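Local coordinates for insecticidal crystal protein Cry35Ab1 (Bacillus thuringiensis, PDB 4JP0) that forms one component of a binary insecticidal toxin active on western corn rootworm larvae, whose midgut epithelium is probably the primary target, at residues 10-13 / 14-17; 59-62 / 63-66. All blocks are in the same frame, centred on the assembly; numbering follows the deposited sequence.

Contact 1 of 2, residues 10-13 / 14-17; sequences ISNH and ANGL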
ATOM      1  N   ILE A  10       8.507  26.461  10.587  1.00 13.45           N
ATOM      2  CA  ILE A  10       7.643  26.476  11.794  1.00 12.86           C
ATOM      3  C   ILE A  10       8.208  27.483  12.791  1.00 13.43           C
ATOM      4  O   ILE A  10       9.354  27.384  13.197  1.00 12.91           O
ATOM      5  CB  ILE A  10       7.577  25.070  12.430  1.00 12.95           C
ATOM      6  CG1 ILE A  10       6.941  24.079  11.463  1.00 13.84           C
ATOM      7  CG2 ILE A  10       6.785  25.066  13.719  1.00 13.07           C
ATOM      8  CD1 ILE A  10       7.040  22.616  11.986  1.00 15.14           C
ATOM      9  N   SER A  11       7.418  28.491  13.137  1.00 13.78           N
ATOM     10  CA  SER A  11       7.908  29.551  14.019  1.00 13.73           C
ATOM     11  C   SER A  11       6.997  29.764  15.218  1.00 13.77           C
ATOM     12  O   SER A  11       5.796  29.502  15.154  1.00 14.46           O
ATOM     13  CB  SER A  11       8.079  30.883  13.250  1.00 14.83           C
ATOM     14  OG  SER A  11       6.872  31.303  12.656  1.00 14.66           O
ATOM     15  N   ASN A  12       7.568  30.278  16.301  1.00 12.65           N
ATOM     16  CA  ASN A  12       6.805  30.444  17.509  1.00 13.16           C
ATOM     17  C   ASN A  12       6.020  31.768  17.571  1.00 14.18           C
ATOM     18  O   ASN A  12       6.532  32.849  17.225  1.00 12.74           O
ATOM     19  CB  ASN A  12       7.726  30.370  18.706  1.00 13.52           C
ATOM     20  CG  ASN A  12       6.959  30.368  20.019  1.00 13.51           C
ATOM     21  OD1 ASN A  12       6.899  31.374  20.709  1.00 13.32           O
ATOM     22  ND2 ASN A  12       6.359  29.229  20.356  1.00 13.72           N
ATOM     23  N   HIS A  13       4.773  31.674  18.005  1.00 12.99           N
ATOM     24  CA  HIS A  13       3.930  32.874  18.108  1.00 14.32           C
ATOM     25  C   HIS A  13       4.497  33.903  19.079  1.00 14.28           C
ATOM     26  O   HIS A  13       4.518  35.086  18.764  1.00 14.59           O
ATOM     27  CB  HIS A  13       2.520  32.467  18.547  1.00 13.88           C
ATOM     28  CG  HIS A  13       1.596  33.618  18.848  1.00 16.42           C
ATOM     29  ND1 HIS A  13       0.983  34.362  17.865  1.00 17.36           N
ATOM     30  CD2 HIS A  13       1.096  34.067  20.018  1.00 19.39           C
ATOM     31  CE1 HIS A  13       0.169  35.244  18.414  1.00 21.05           C
ATOM     32  NE2 HIS A  13       0.235  35.102  19.722  1.00 21.14           N
ATOM     33  N   ALA A  14       4.962  33.452  20.244  1.00 13.70           N
ATOM     34  CA  ALA A  14       5.453  34.383  21.273  1.00 13.58           C
ATOM     35  C   ALA A  14       6.779  35.045  20.926  1.00 13.75           C
ATOM     36  O   ALA A  14       6.916  36.241  21.099  1.00 14.64           O
ATOM     37  CB  ALA A  14       5.623  33.696  22.642  1.00 13.57           C
ATOM     38  N   ASN A  15       7.743  34.266  20.452  1.00 12.96           N
ATOM     39  CA  ASN A  15       9.111  34.782  20.335  1.00 13.50           C
ATOM     40  C   ASN A  15       9.666  34.940  18.922  1.00 14.37           C
ATOM     41  O   ASN A  15      10.773  35.451  18.738  1.00 13.33           O
ATOM     42  CB  ASN A  15      10.035  33.946  21.221  1.00 14.04           C
ATOM     43  CG  ASN A  15      10.245  32.522  20.710  1.00 13.50           C
ATOM     44  OD1 ASN A  15      10.214  32.233  19.502  1.00 13.99           O
ATOM     45  ND2 ASN A  15      10.540  31.632  21.635  1.00 14.24           N
ATOM     46  N   GLY A  16       8.908  34.459  17.941  1.00 13.60           N
ATOM     47  CA  GLY A  16       9.222  34.661  16.523  1.00 13.79           C
ATOM     48  C   GLY A  16      10.408  33.861  15.987  1.00 14.07           C
ATOM     49  O   GLY A  16      10.851  34.075  14.841  1.00 14.65           O
ATOM     50  N   LEU A  17      10.903  32.929  16.795  1.00 13.58           N
ATOM     51  CA  LEU A  17      12.029  32.058  16.425  1.00 12.86           C
ATOM     52  C   LEU A  17      11.565  30.855  15.643  1.00 13.58           C
ATOM     53  O   LEU A  17      10.395  30.490  15.751  1.00 12.13           O
ATOM     54  CB  LEU A  17      12.779  31.651  17.687  1.00 14.21           C
ATOM     55  CG  LEU A  17      13.360  32.809  18.520  1.00 12.90           C
ATOM     56  CD1 LEU A  17      14.102  32.184  19.706  1.00 14.87           C
ATOM     57  CD2 LEU A  17      14.296  33.684  17.653  1.00 16.94           C
TER

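Contact 2 of 2, residues 59-62 / 63-66; sequences ITSY and AANN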
ATOM      1  N   ILE A  59       6.588  14.675  11.081  1.00 11.87           N
ATOM      2  CA  ILE A  59       7.264  15.926  10.690  1.00 12.35           C
ATOM      3  C   ILE A  59       8.719  15.585  10.298  1.00 13.15           C
ATOM      4  O   ILE A  59       9.542  15.129  11.152  1.00 12.85           O
ATOM      5  CB  ILE A  59       7.237  16.912  11.867  1.00 12.85           C
ATOM      6  CG1 ILE A  59       5.782  17.139  12.340  1.00 14.38           C
ATOM      7  CG2 ILE A  59       7.984  18.220  11.467  1.00 11.54           C
ATOM      8  CD1 ILE A  59       5.640  18.117  13.579  1.00 15.53           C
ATOM      9  N   THR A  60       9.039  15.825   9.026  1.00 12.78           N
ATOM     10  CA  THR A  60      10.286  15.331   8.447  1.00 12.71           C
ATOM     11  C   THR A  60      11.244  16.429   8.118  1.00 13.32           C
ATOM     12  O   THR A  60      10.844  17.437   7.536  1.00 12.80           O
ATOM     13  CB  THR A  60       9.965  14.610   7.137  1.00 13.03           C
ATOM     14  OG1 THR A  60       8.986  13.581   7.399  1.00 13.37           O
ATOM     15  CG2 THR A  60      11.218  13.901   6.554  1.00 13.41           C
ATOM     16  N   SER A  61      12.501  16.247   8.492  1.00 12.50           N
ATOM     17  CA  SER A  61      13.517  17.245   8.146  1.00 12.79           C
ATOM     18  C   SER A  61      13.663  17.214   6.610  1.00 13.87           C
ATOM     19  O   SER A  61      14.023  16.183   6.003  1.00 13.63           O
ATOM     20  CB  SER A  61      14.834  16.898   8.828  1.00 13.35           C
ATOM     21  OG  SER A  61      15.730  17.980   8.696  1.00 12.55           O
ATOM     22  N   TYR A  62      13.422  18.349   5.975  1.00 12.30           N
ATOM     23  CA  TYR A  62      13.341  18.332   4.516  1.00 13.00           C
ATOM     24  C   TYR A  62      14.699  18.361   3.856  1.00 13.91           C
ATOM     25  O   TYR A  62      15.331  19.398   3.795  1.00 13.78           O
ATOM     26  CB  TYR A  62      12.453  19.478   4.010  1.00 12.71           C
ATOM     27  CG  TYR A  62      12.269  19.485   2.502  1.00 12.87           C
ATOM     28  CD1 TYR A  62      11.451  18.555   1.885  1.00 13.36           C
ATOM     29  CD2 TYR A  62      12.934  20.409   1.706  1.00 14.50           C
ATOM     30  CE1 TYR A  62      11.277  18.562   0.499  1.00 13.08           C
ATOM     31  CE2 TYR A  62      12.771  20.429   0.349  1.00 13.60           C
ATOM     32  CZ  TYR A  62      11.965  19.500  -0.262  1.00 14.52           C
ATOM     33  OH  TYR A  62      11.769  19.541  -1.626  1.00 16.37           O
ATOM     34  N   ALA A  63      15.162  17.196   3.395  1.00 14.08           N
ATOM     35  CA  ALA A  63      16.445  17.074   2.706  1.00 14.63           C
ATOM     36  C   ALA A  63      17.584  17.575   3.587  1.00 16.27           C
ATOM     37  O   ALA A  63      18.567  18.181   3.101  1.00 14.96           O
ATOM     38  CB  ALA A  63      16.437  17.843   1.405  1.00 16.12           C
ATOM     39  N   ALA A  64      17.423  17.361   4.889  1.00 14.50           N
ATOM     40  CA  ALA A  64      18.497  17.608   5.832  1.00 14.37           C
ATOM     41  C   ALA A  64      18.472  16.476   6.857  1.00 14.11           C
ATOM     42  O   ALA A  64      17.436  15.831   7.026  1.00 12.65           O
ATOM     43  CB  ALA A  64      18.315  18.920   6.516  1.00 13.44           C
ATOM     44  N   ASN A  65      19.585  16.261   7.545  1.00 14.06           N
ATOM     45  CA  ASN A  65      19.683  15.181   8.549  1.00 15.03           C
ATOM     46  C   ASN A  65      19.186  13.846   8.026  1.00 15.26           C
ATOM     47  O   ASN A  65      18.576  13.087   8.759  1.00 13.34           O
ATOM     48  CB  ASN A  65      18.891  15.560   9.825  1.00 14.85           C
ATOM     49  CG  ASN A  65      19.098  17.010  10.233  1.00 16.13           C
ATOM     50  OD1 ASN A  65      18.212  17.854  10.049  1.00 14.10           O
ATOM     51  ND2 ASN A  65      20.262  17.299  10.814  1.00 13.15           N
ATOM     52  N   ASN A  66      19.478  13.552   6.761  1.00 15.61           N
ATOM     53  CA  ASN A  66      19.056  12.283   6.155  1.00 16.72           C
ATOM     54  C   ASN A  66      17.545  12.051   6.214  1.00 15.97           C
ATOM     55  O   ASN A  66      17.067  10.890   6.241  1.00 15.33           O
ATOM     56  CB  ASN A  66      19.854  11.091   6.766  1.00 17.93           C
ATOM     57  CG  ASN A  66      19.944   9.903   5.832  1.00 20.99           C
ATOM     58  OD1 ASN A  66      20.058  10.053   4.609  1.00 21.87           O
ATOM     59  ND2 ASN A  66      19.861   8.706   6.400  1.00 22.06           N
TER

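Contact 1 of 2, residues 10-13 / 14-17
Asn12 grips Ala14, Asn15, Gly16 and Leu17 across the loop that joins strand 6-12 to strand 18-22, a tight turn in the beta-trefoil, ricin B-type lectin part of the toxin. Two backbone bonds set its frame. Asn12 N gives to Leu17 O over 2.9 Å, and Ser11 CA brings a CA-H...O contact to the same Leu17 O at 3.2 Å. Gly16 N returns the link to Asn12 O at 3.0 Å; Gly16 takes a positive phi here.

The side-chain bonds lie further out, at the tip of the turn. With CG anti to the backbone N (chi1 -173°), the Asn12 amide swings forward over the start of the turn. There OD1 takes Asn15 N at 3.0 Å, in the carbonyl plane and on a lone pair, and also a weak, bent bond from Ala14 N. Two consecutive backbone N-H groups thus share one oxygen, while Asn12 ND2 is engaged by Asn132 O, which fixes the rotation of the amide and ties the turn to the loop ahead of strand 135-142.

Packing brings the two asparagines together: their side chains cross at about a right angle with amide planes 45° apart, and Asn15 OD1 rests against Asn12 CB at 3.2 Å. Ala112 touches both. The His13 side chain leaves the turn and reaches Pro131 and Gln134. Finally, Asn15 OD1 accepts from Leu17 N at 2.9 Å and 161°, closing an Asx turn.

Contact 2 of 2, residues 59-62 / 63-66
Ser61 and Asn65 meet side chain to side chain where strand 56-61 gives way to the loop leading to strand 69-73, within the ricin B-type lectin region. The Ser61 hydroxyl is carried into the bend because OG stands anti to the backbone N (chi1 -169°). From there it donates to Asn65 OD1 at 2.8 Å, approaching in the plane of the amide and on a lone pair. Ala64 adds contacts of its own: Ser61 OG lies 3.2 Å from Ala64 O and 3.5 Å from Ala64 CB, so the hydroxyl sits in the curve of the loop.

Asn65 holds its CG beside the backbone N and anti to the carbonyl carbon (chi1 -42°), which brings the amide back toward Ser61. Its OD1 also takes a bond from Thr21 OG1, and ND2 gives to Tyr22 O, with a weak second bond to Leu25 O. Both ends of this buried amide are therefore satisfied, and its rotation is fixed by partners from two parts of the chain. The ring of Tyr62 heads off another way, with CD2 making a loose apolar contact, 4.4 Å, to Ala63 CB.

Around the bend, Ser61 packs on Asn44 and Trp47 of strand 43-52, and Ala64 also touches Asn44. Tyr62 and Ala63 lie against Lys198 of helix 193-199, the helix that follows strand 174-182.

From the N terminus, strand 6-12 runs into contact 1, which closes the short loop before strand 18-22; the chain then passes through strands 31-33 and 43-52 and along strand 56-61 into contact 2, at the bend before strand 69-73. The two are in series, neither nesting nor crossing, with centres about 20 Å apart and nearest atoms about 5 Å apart. Strand 43-52 links them within one antiparallel sheet, pairing with 6-12, 18-22 and 56-61. Contact 1 joins that sheet to strand 109-112 and to the loop ahead of strand 135-142, whereas contact 2 ties it to the end of strand 18-22, the residues just after it and helix 193-199.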